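Local coordinates for protein choline kinase (Cryptosporidium parvum, PDB 3MES) that probably phosphorylates choline and ethanolamine, binding its nucleotide and magnesium in a kinase-like cleft, at residues B[128-133]-B[179-184]; B[135-140]-B[150-155]; B[200-205]-B[233-238]. One frame throughout, in Å; residues are numbered along the deposited sequence.

In the fold
After helix 51-61 the chain builds a small antiparallel sheet, interrupted by helix 120-132, and then a larger helical part, as in other protein-kinase-like folds. Contact 1 closes a loop of 45 residues from the end of helix 120-132 to the segment following helix 165-179. Nested within it is contact 2, which closes a short loop between the approach to strand 139-143 and the exit of strand 146-150, where adenine binds. The two touch directly, Ser-131 meeting the backbone of Pro-137. Contact 3 comes later, in series, and ties helix 198-214 to the short helix 235-239; it lies across the chain's centre from contact 2, the two contact centres about 34 Å apart.

Contact 1: residues B[128-133]-B[179-184]; sequences RYLSNI and HIINSK
Ile-181 reaches helix 120-132 through a first torsion of 64° that wedges CG1 between its own backbone N and carbonyl carbon, while an extended second torsion carries CD1 outward to Leu-130 and Tyr-129. In this kinase-like fold the contact joins the C-terminal end of a helix in the sheet-bearing part to the loop that follows helix 165-179. The two branches of the isoleucine divide the work. CD1 of Ile-181 meets Leu-130 CD2 at 3.9 Å, the two side chains lying about perpendicular, and it also lies at the edge of the Tyr-129 ring, 4.5 Å from CE2. The shorter branch serves Ile-133, the first residue to leave helical geometry. A beta-branched residue suits this place because its two arms can meet different neighbours. Leucine and the edge of an aromatic ring offer matching apolar surface, and Phe-264 of strand 262-265 packs on both Leu-130 and Ile-181. Tyr-129 pairs this apolar edge with a polar end, its OH hydrogen-bonding to Asp-187. The contact between the segments is apolar and small, ending where Ile-133 CD1 comes within 4.1 Å of Ile-181 CG2.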
loop_
_atom_site.group_PDB
_atom_site.type_symbol
_atom_site.label_atom_id
_atom_site.label_comp_id
_atom_site.label_asym_id
_atom_site.label_seq_id
_atom_site.Cartn_x
_atom_site.Cartn_y
_atom_site.Cartn_z
ATOM N N ARG B 128 3.038 16.390 17.408
ATOM C CA ARG B 128 2.581 15.578 18.536
ATOM C C ARG B 128 1.216 14.951 18.267
ATOM O O ARG B 128 0.958 13.816 18.663
ATOM C CB ARG B 128 2.558 16.393 19.832
ATOM C CG ARG B 128 3.927 16.547 20.480
ATOM C CD ARG B 128 3.814 17.026 21.919
ATOM N NE ARG B 128 3.618 18.468 22.007
ATOM C CZ ARG B 128 4.530 19.318 22.467
ATOM N NH1 ARG B 128 4.265 20.615 22.514
ATOM N NH2 ARG B 128 5.707 18.871 22.887
ATOM N N TYR B 129 0.345 15.695 17.594
ATOM C CA TYR B 129 -0.966 15.176 17.227
ATOM C C TYR B 129 -0.826 14.037 16.222
ATOM O O TYR B 129 -1.324 12.932 16.442
ATOM C CB TYR B 129 -1.843 16.285 16.645
ATOM C CG TYR B 129 -3.179 15.790 16.139
ATOM C CD1 TYR B 129 -4.119 15.259 17.013
ATOM C CD2 TYR B 129 -3.499 15.852 14.789
ATOM C CE1 TYR B 129 -5.339 14.802 16.558
ATOM C CE2 TYR B 129 -4.719 15.399 14.325
ATOM C CZ TYR B 129 -5.635 14.875 15.214
ATOM O OH TYR B 129 -6.852 14.422 14.758
ATOM N N LEU B 130 -0.144 14.319 15.118
ATOM C CA LEU B 130 0.087 13.324 14.082
ATOM C C LEU B 130 0.732 12.075 14.670
ATOM O O LEU B 130 0.436 10.951 14.260
ATOM C CB LEU B 130 0.966 13.909 12.979
ATOM C CG LEU B 130 0.361 15.118 12.258
ATOM C CD1 LEU B 130 1.336 15.684 11.234
ATOM C CD2 LEU B 130 -0.962 14.739 11.602
ATOM N N SER B 131 1.622 12.282 15.635
ATOM C CA SER B 131 2.267 11.180 16.327
ATOM C C SER B 131 1.227 10.389 17.111
ATOM O O SER B 131 1.257 9.161 17.132
ATOM C CB SER B 131 3.353 11.709 17.267
ATOM O OG SER B 131 4.102 10.652 17.843
ATOM N N ASN B 132 0.296 11.104 17.737
ATOM C CA ASN B 132 -0.724 10.485 18.585
ATOM C C ASN B 132 -1.795 9.690 17.838
ATOM O O ASN B 132 -2.301 8.696 18.356
ATOM C CB ASN B 132 -1.380 11.529 19.493
ATOM C CG ASN B 132 -0.660 11.678 20.823
ATOM O OD1 ASN B 132 -0.334 12.788 21.248
ATOM N ND2 ASN B 132 -0.406 10.553 21.484
ATOM N N ILE B 133 -2.148 10.126 16.632
ATOM C CA ILE B 133 -3.082 9.357 15.812
ATOM C C ILE B 133 -2.330 8.394 14.902
ATOM O O ILE B 133 -2.884 7.871 13.935
ATOM C CB ILE B 133 -4.029 10.251 14.980
ATOM C CG1 ILE B 133 -3.241 11.097 13.979
ATOM C CG2 ILE B 133 -4.873 11.126 15.894
ATOM C CD1 ILE B 133 -4.116 11.981 13.123
ATOM N N HIS B 179 -5.032 13.363 4.483
ATOM C CA HIS B 179 -5.818 14.519 4.076
ATOM C C HIS B 179 -7.173 14.622 4.774
ATOM O O HIS B 179 -7.652 15.723 5.041
ATOM C CB HIS B 179 -6.004 14.512 2.558
ATOM C CG HIS B 179 -4.865 15.131 1.810
ATOM N ND1 HIS B 179 -5.014 15.695 0.561
ATOM C CD2 HIS B 179 -3.565 15.299 2.146
ATOM C CE1 HIS B 179 -3.850 16.170 0.154
ATOM N NE2 HIS B 179 -2.954 15.942 1.097
ATOM N N ILE B 180 -7.787 13.482 5.076
ATOM C CA ILE B 180 -9.155 13.470 5.599
ATOM C C ILE B 180 -9.273 13.723 7.107
ATOM O O ILE B 180 -10.373 13.926 7.617
ATOM C CB ILE B 180 -9.887 12.151 5.246
ATOM C CG1 ILE B 180 -9.053 10.939 5.666
ATOM C CG2 ILE B 180 -10.198 12.086 3.765
ATOM C CD1 ILE B 180 -9.161 10.605 7.133
ATOM N N ILE B 181 -8.148 13.723 7.816
ATOM C CA ILE B 181 -8.179 13.839 9.276
ATOM C C ILE B 181 -8.905 15.088 9.780
ATOM O O ILE B 181 -9.514 15.063 10.850
ATOM C CB ILE B 181 -6.763 13.790 9.895
ATOM C CG1 ILE B 181 -5.930 14.987 9.428
ATOM C CG2 ILE B 181 -6.081 12.469 9.565
ATOM C CD1 ILE B 181 -4.484 14.940 9.875
ATOM N N ASN B 182 -8.845 16.175 9.014
ATOM C CA ASN B 182 -9.456 17.430 9.445
ATOM C C ASN B 182 -10.970 17.459 9.248
ATOM O O ASN B 182 -11.629 18.432 9.612
ATOM C CB ASN B 182 -8.811 18.632 8.745
ATOM C CG ASN B 182 -9.147 18.698 7.266
ATOM O OD1 ASN B 182 -9.586 19.733 6.761
ATOM N ND2 ASN B 182 -8.946 17.589 6.566
ATOM N N SER B 183 -11.525 16.396 8.676
ATOM C CA SER B 183 -12.969 16.343 8.459
ATOM C C SER B 183 -13.580 15.043 8.960
ATOM O O SER B 183 -14.788 14.957 9.152
ATOM C CB SER B 183 -13.310 16.553 6.980
ATOM O OG SER B 183 -12.905 15.444 6.197
ATOM N N LYS B 184 -12.744 14.033 9.179
ATOM C CA LYS B 184 -13.238 12.738 9.628
ATOM C C LYS B 184 -12.664 12.317 10.978
ATOM O O LYS B 184 -12.600 11.127 11.287
ATOM C CB LYS B 184 -12.960 11.663 8.575
ATOM C CG LYS B 184 -13.692 11.890 7.263
ATOM C CD LYS B 184 -13.431 10.760 6.284
ATOM C CE LYS B 184 -14.281 10.909 5.031
ATOM N NZ LYS B 184 -13.981 9.844 4.033
#

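Contact 2: residues B[135-140]-B[150-155]; sequences IAPNII and EFIDGE. With ADP (adenosine-5'-diphosphate), chain I.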
loop_
_atom_site.group_PDB
_atom_site.type_symbol
_atom_site.label_atom_id
_atom_site.label_comp_id
_atom_site.label_asym_id
_atom_site.label_seq_id
_atom_site.Cartn_x
_atom_site.Cartn_y
_atom_site.Cartn_z
ATOM N N ILE B 135 0.051 8.503 12.646
ATOM C CA ILE B 135 0.518 8.771 11.292
ATOM C C ILE B 135 2.018 9.055 11.291
ATOM O O ILE B 135 2.784 8.384 10.600
ATOM C CB ILE B 135 -0.241 9.940 10.642
ATOM C CG1 ILE B 135 -1.662 9.499 10.275
ATOM C CG2 ILE B 135 0.505 10.425 9.409
ATOM C CD1 ILE B 135 -2.520 10.605 9.703
ATOM N N ALA B 136 2.432 10.045 12.076
ATOM C CA ALA B 136 3.849 10.358 12.234
ATOM C C ALA B 136 4.522 9.338 13.154
ATOM O O ALA B 136 3.845 8.608 13.876
ATOM C CB ALA B 136 4.021 11.764 12.782
ATOM N N PRO B 137 5.863 9.281 13.122
ATOM C CA PRO B 137 6.591 8.344 13.974
ATOM C C PRO B 137 6.189 8.511 15.435
ATOM O O PRO B 137 6.005 9.634 15.901
ATOM C CB PRO B 137 8.053 8.752 13.774
ATOM C CG PRO B 137 8.084 9.394 12.428
ATOM C CD PRO B 137 6.762 10.091 12.284
ATOM N N ASN B 138 6.048 7.399 16.144
ATOM C CA ASN B 138 5.642 7.434 17.544
ATOM C C ASN B 138 6.634 8.183 18.434
ATOM O O ASN B 138 7.845 8.058 18.267
ATOM C CB ASN B 138 5.438 6.013 18.074
ATOM C CG ASN B 138 4.723 5.987 19.409
ATOM O OD1 ASN B 138 5.030 5.168 20.277
ATOM N ND2 ASN B 138 3.762 6.889 19.581
ATOM N N ILE B 139 6.109 8.965 19.374
ATOM C CA ILE B 139 6.940 9.645 20.361
ATOM C C ILE B 139 7.078 8.775 21.601
ATOM O O ILE B 139 6.087 8.422 22.236
ATOM C CB ILE B 139 6.337 11.001 20.785
ATOM C CG1 ILE B 139 6.357 11.997 19.626
ATOM C CG2 ILE B 139 7.091 11.575 21.978
ATOM C CD1 ILE B 139 5.659 13.300 19.948
ATOM N N ILE B 140 8.312 8.430 21.947
ATOM C CA ILE B 140 8.564 7.593 23.111
ATOM C C ILE B 140 8.834 8.444 24.349
ATOM O O ILE B 140 8.409 8.105 25.454
ATOM C CB ILE B 140 9.740 6.633 22.861
ATOM C CG1 ILE B 140 9.428 5.726 21.668
ATOM C CG2 ILE B 140 10.040 5.810 24.106
ATOM C CD1 ILE B 140 10.615 4.947 21.159
ATOM N N GLU B 150 10.225 6.844 17.515
ATOM C CA GLU B 150 10.336 5.534 16.903
ATOM C C GLU B 150 11.187 5.659 15.645
ATOM O O GLU B 150 10.969 6.557 14.826
ATOM C CB GLU B 150 8.946 5.018 16.540
ATOM C CG GLU B 150 8.934 3.919 15.502
ATOM C CD GLU B 150 7.529 3.576 15.038
ATOM O OE1 GLU B 150 6.618 4.414 15.213
ATOM O OE2 GLU B 150 7.340 2.469 14.495
ATOM N N PHE B 151 12.167 4.775 15.491
ATOM C CA PHE B 151 12.982 4.789 14.285
ATOM C C PHE B 151 12.299 4.021 13.159
ATOM O O PHE B 151 12.163 2.800 13.221
ATOM C CB PHE B 151 14.378 4.217 14.544
ATOM C CG PHE B 151 15.266 4.235 13.331
ATOM C CD1 PHE B 151 15.979 5.375 12.995
ATOM C CD2 PHE B 151 15.377 3.119 12.518
ATOM C CE1 PHE B 151 16.792 5.399 11.876
ATOM C CE2 PHE B 151 16.188 3.136 11.398
ATOM C CZ PHE B 151 16.897 4.280 11.076
ATOM N N ILE B 152 11.867 4.749 12.135
ATOM C CA ILE B 152 11.284 4.143 10.946
ATOM C C ILE B 152 12.395 3.563 10.081
ATOM O O ILE B 152 13.068 4.291 9.353
ATOM C CB ILE B 152 10.504 5.181 10.122
ATOM C CG1 ILE B 152 9.467 5.891 11.000
ATOM C CG2 ILE B 152 9.862 4.529 8.901
ATOM C CD1 ILE B 152 8.604 4.956 11.830
ATOM N N ASP B 153 12.596 2.252 10.163
ATOM C CA ASP B 153 13.694 1.624 9.437
ATOM C C ASP B 153 13.261 1.151 8.055
ATOM O O ASP B 153 12.530 0.173 7.916
ATOM C CB ASP B 153 14.311 0.471 10.240
ATOM C CG ASP B 153 13.396 -0.731 10.332
ATOM O OD1 ASP B 153 12.179 -0.540 10.547
ATOM O OD2 ASP B 153 13.892 -1.870 10.194
ATOM N N GLY B 154 13.726 1.865 7.038
ATOM C CA GLY B 154 13.441 1.533 5.650
ATOM C C GLY B 154 14.265 2.424 4.745
ATOM O O GLY B 154 14.922 3.352 5.209
ATOM N N GLU B 155 14.238 2.141 3.450
ATOM C CA GLU B 155 14.989 2.930 2.485
ATOM C C GLU B 155 14.112 3.994 1.842
ATOM O O GLU B 155 12.985 3.711 1.433
ATOM C CB GLU B 155 15.595 2.025 1.410
ATOM C CG GLU B 155 16.875 1.342 1.850
ATOM C CD GLU B 155 17.969 2.342 2.165
ATOM O OE1 GLU B 155 18.395 3.070 1.240
ATOM O OE2 GLU B 155 18.400 2.405 3.336
HETATM P PB ADP I . 15.642 18.575 10.111
HETATM O O1B ADP I . 16.992 19.043 10.601
HETATM O O2B ADP I . 14.542 18.649 11.142
HETATM O O3B ADP I . 15.267 19.107 8.747
HETATM P PA ADP I . 14.757 16.027 9.244
HETATM O O1A ADP I . 14.269 16.620 7.944
HETATM O O2A ADP I . 13.777 15.627 10.317
HETATM O O3A ADP I . 15.865 16.998 9.897
HETATM O "O5'" ADP I . 15.680 14.761 8.891
HETATM C "C5'" ADP I . 15.126 13.456 8.838
HETATM C "C4'" ADP I . 16.051 12.600 7.993
HETATM O "O4'" ADP I . 16.746 11.692 8.845
HETATM C "C3'" ADP I . 15.246 11.774 7.007
HETATM O "O3'" ADP I . 15.665 12.066 5.675
HETATM C "C2'" ADP I . 15.540 10.332 7.354
HETATM O "O2'" ADP I . 16.472 9.804 6.410
HETATM C "C1'" ADP I . 16.166 10.396 8.736
HETATM N N9 ADP I . 15.103 10.286 9.762
HETATM C C8 ADP I . 14.534 11.317 10.417
HETATM N N7 ADP I . 13.594 10.885 11.297
HETATM C C5 ADP I . 13.555 9.543 11.209
HETATM C C6 ADP I . 12.787 8.455 11.860
HETATM N N6 ADP I . 11.852 8.730 12.802
HETATM N N1 ADP I . 13.053 7.185 11.482
HETATM C C2 ADP I . 13.980 6.903 10.546
HETATM N N3 ADP I . 14.717 7.835 9.915
HETATM C C4 ADP I . 14.552 9.151 10.197
#
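Glu-150 pairs with Asn-138 at the start of the hinge of this kinase-like fold, the linker that carries the adenine of ADP. Glu-150 N donates to Asn-138 O at 2.8 Å, continuing the antiparallel pairing of strands 139-143 and 146-150. The return bond goes to a side chain: Asn-138 N donates to Glu-150 OE1 at 3.2 Å and a nearly straight 167°, using the anti lone pair of that oxygen. With CG anti to the backbone N (chi1 160°) and the chain extended beyond it, the glutamate reaches across to segment 135-140, while Glu-150 O turns to adenine instead, accepting from N6 of ADP at 3.1 Å. A glutamate suits the site because its length lets the carboxylate replace a backbone acceptor. Phe-151 turns away from segment 135-140 and offers one ring face to the nucleotide; C2 of ADP lies 3.4 Å above the plane of the Phe-151 ring, toward the rim. Ile-152 supplies the second adenine bond: Ile-152 N donates to N1 of ADP at 2.8 Å, so backbone groups two residues apart read the edge of the base. Its side chain crosses the Pro-137 ring at about a right angle. The rigid proline adds an apolar surface at the amino group: Pro-137 CG lies 4.0 Å from Ile-152 CG1 and 3.8 Å from N6 of ADP.

Contact 3: residues B[200-205]-B[233-238]; sequences KRIYLW and DQLEEL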
loop_
_atom_site.group_PDB
_atom_site.type_symbol
_atom_site.label_atom_id
_atom_site.label_comp_id
_atom_site.label_asym_id
_atom_site.label_seq_id
_atom_site.Cartn_x
_atom_site.Cartn_y
_atom_site.Cartn_z
ATOM N N LYS B 200 -0.355 32.511 2.277
ATOM C CA LYS B 200 0.335 33.060 3.438
ATOM C C LYS B 200 1.813 32.698 3.397
ATOM O O LYS B 200 2.682 33.562 3.515
ATOM C CB LYS B 200 -0.282 32.525 4.730
ATOM C CG LYS B 200 -1.774 32.756 4.852
ATOM C CD LYS B 200 -2.308 32.157 6.142
ATOM C CE LYS B 200 -3.826 32.181 6.173
ATOM N NZ LYS B 200 -4.356 31.613 7.443
ATOM N N ARG B 201 2.087 31.409 3.234
ATOM C CA ARG B 201 3.457 30.909 3.222
ATOM C C ARG B 201 4.284 31.572 2.124
ATOM O O ARG B 201 5.433 31.952 2.350
ATOM C CB ARG B 201 3.464 29.387 3.064
ATOM C CG ARG B 201 4.843 28.766 2.946
ATOM C CD ARG B 201 4.787 27.274 3.220
ATOM N NE ARG B 201 4.511 26.996 4.627
ATOM C CZ ARG B 201 4.231 25.791 5.114
ATOM N NH1 ARG B 201 4.178 24.739 4.309
ATOM N NH2 ARG B 201 3.996 25.639 6.409
ATOM N N ILE B 202 3.696 31.713 0.939
ATOM C CA ILE B 202 4.383 32.363 -0.170
ATOM C C ILE B 202 4.733 33.810 0.160
ATOM O O ILE B 202 5.861 34.250 -0.061
ATOM C CB ILE B 202 3.556 32.321 -1.471
ATOM C CG1 ILE B 202 3.613 30.924 -2.090
ATOM C CG2 ILE B 202 4.072 33.354 -2.457
ATOM C CD1 ILE B 202 2.835 30.788 -3.385
ATOM N N TYR B 203 3.763 34.551 0.687
ATOM C CA TYR B 203 4.003 35.937 1.064
ATOM C C TYR B 203 5.040 35.999 2.184
ATOM O O TYR B 203 5.957 36.825 2.157
ATOM C CB TYR B 203 2.703 36.623 1.495
ATOM C CG TYR B 203 1.618 36.603 0.440
ATOM C CD1 TYR B 203 0.288 36.388 0.782
ATOM C CD2 TYR B 203 1.925 36.787 -0.902
ATOM C CE1 TYR B 203 -0.704 36.366 -0.183
ATOM C CE2 TYR B 203 0.943 36.767 -1.871
ATOM C CZ TYR B 203 -0.368 36.554 -1.509
ATOM O OH TYR B 203 -1.343 36.533 -2.478
ATOM N N LEU B 204 4.898 35.110 3.158
ATOM C CA LEU B 204 5.825 35.053 4.278
ATOM C C LEU B 204 7.252 34.786 3.804
ATOM O O LEU B 204 8.195 35.450 4.234
ATOM C CB LEU B 204 5.397 33.961 5.259
ATOM C CG LEU B 204 5.728 34.220 6.724
ATOM C CD1 LEU B 204 4.767 35.260 7.280
ATOM C CD2 LEU B 204 5.655 32.926 7.526
ATOM N N TRP B 205 7.408 33.807 2.919
ATOM C CA TRP B 205 8.732 33.444 2.423
ATOM C C TRP B 205 9.251 34.434 1.384
ATOM O O TRP B 205 10.461 34.560 1.188
ATOM C CB TRP B 205 8.749 32.014 1.875
ATOM C CG TRP B 205 8.615 30.972 2.944
ATOM C CD1 TRP B 205 8.635 31.179 4.294
ATOM C CD2 TRP B 205 8.481 29.557 2.757
ATOM N NE1 TRP B 205 8.501 29.983 4.958
ATOM C CE2 TRP B 205 8.406 28.972 4.038
ATOM C CE3 TRP B 205 8.409 28.728 1.633
ATOM C CZ2 TRP B 205 8.265 27.597 4.226
ATOM C CZ3 TRP B 205 8.265 27.365 1.819
ATOM C CH2 TRP B 205 8.196 26.813 3.107
ATOM N N ASP B 233 1.900 38.645 -7.683
ATOM C CA ASP B 233 0.766 39.553 -7.537
ATOM C C ASP B 233 -0.505 38.986 -8.168
ATOM O O ASP B 233 -1.613 39.293 -7.729
ATOM C CB ASP B 233 1.088 40.921 -8.146
ATOM C CG ASP B 233 2.144 41.677 -7.362
ATOM O OD1 ASP B 233 2.129 41.606 -6.114
ATOM O OD2 ASP B 233 2.987 42.348 -7.997
ATOM N N GLN B 234 -0.337 38.160 -9.198
ATOM C CA GLN B 234 -1.473 37.574 -9.912
ATOM C C GLN B 234 -1.788 36.172 -9.410
ATOM O O GLN B 234 -2.767 35.559 -9.834
ATOM C CB GLN B 234 -1.174 37.493 -11.410
ATOM C CG GLN B 234 -0.814 38.812 -12.068
ATOM C CD GLN B 234 -0.294 38.623 -13.485
ATOM O OE1 GLN B 234 -0.536 39.453 -14.363
ATOM N NE2 GLN B 234 0.422 37.523 -13.712
ATOM N N LEU B 235 -0.954 35.672 -8.505
ATOM C CA LEU B 235 -0.986 34.265 -8.117
ATOM C C LEU B 235 -2.334 33.800 -7.573
ATOM O O LEU B 235 -2.773 32.688 -7.861
ATOM C CB LEU B 235 0.132 33.967 -7.114
ATOM C CG LEU B 235 0.604 32.515 -7.064
ATOM C CD1 LEU B 235 0.706 31.940 -8.467
ATOM C CD2 LEU B 235 1.935 32.412 -6.339
ATOM N N GLU B 236 -2.988 34.650 -6.789
ATOM C CA GLU B 236 -4.290 34.311 -6.219
ATOM C C GLU B 236 -5.379 34.226 -7.291
ATOM O O GLU B 236 -6.110 33.239 -7.364
ATOM C CB GLU B 236 -4.679 35.300 -5.115
ATOM C CG GLU B 236 -3.807 35.196 -3.869
ATOM C CD GLU B 236 -4.321 36.032 -2.704
ATOM O OE1 GLU B 236 -5.502 36.440 -2.726
ATOM O OE2 GLU B 236 -3.539 36.276 -1.758
ATOM N N GLU B 237 -5.482 35.256 -8.122
ATOM C CA GLU B 237 -6.445 35.245 -9.220
ATOM C C GLU B 237 -6.268 33.992 -10.072
ATOM O O GLU B 237 -7.242 33.401 -10.536
ATOM C CB GLU B 237 -6.295 36.495 -10.092
ATOM C CG GLU B 237 -6.723 37.793 -9.420
ATOM C CD GLU B 237 -5.778 38.219 -8.309
ATOM O OE1 GLU B 237 -4.833 37.460 -8.004
ATOM O OE2 GLU B 237 -5.981 39.316 -7.741
ATOM N N LEU B 238 -5.015 33.592 -10.267
ATOM C CA LEU B 238 -4.697 32.435 -11.094
ATOM C C LEU B 238 -5.221 31.128 -10.496
ATOM O O LEU B 238 -5.827 30.317 -11.197
ATOM C CB LEU B 238 -3.187 32.346 -11.322
ATOM C CG LEU B 238 -2.686 31.183 -12.177
ATOM C CD1 LEU B 238 -1.260 31.437 -12.639
ATOM C CD2 LEU B 238 -2.786 29.872 -11.411
#
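Tyr-203 meets Glu-236 with its hydroxyl end, OE2 lying at the ring edge, and so joins helix 198-214 to the short helix 235-239 in the helical part of the kinase-like fold. The two side chains run at about right angles. The glutamate, extended beyond CG, brings OE2 into the plane of the ring, beside the hydroxyl; the carboxylate plane itself is turned 43° from the ring. Tyr-203 OH donates to Glu-236 OE2, but the modelled separation of 2.3 Å is too short to be taken literally, so the exact length of this bond is doubtful. Tyrosine suits the place because it is long enough to cross between helices and ends in a donor, while its side chain also touches Ile-232. The other carboxylate oxygen has its own partner: Glu-236 OE1 accepts from the backbone N of Phe-245.

Beside this polar pair is an apolar one. Ile-202 CD1 touches Leu-235 CD2 at 3.5 Å, a close methyl-to-methyl approach, with the side chains again crossing at about a right angle. Ile-202 places CG1 beside its backbone N (chi1 -76°) and extends to CD1, which sends the methyl across to the other helix. Both residues are buried and also pack against helix 364-376, Ile-202 on Thr-370 and Leu-235 on Ile-369, so branched aliphatic side chains fit a site where three helices meet. The polar bond therefore lies at the more accessible side of a hydrophobic seam. With a backbone N-H donating to one oxygen, the carboxylate of Glu-236 would be restrained in its rotation if the hydroxyl bond to the other is real, and its negative charge would then probably be stabilised.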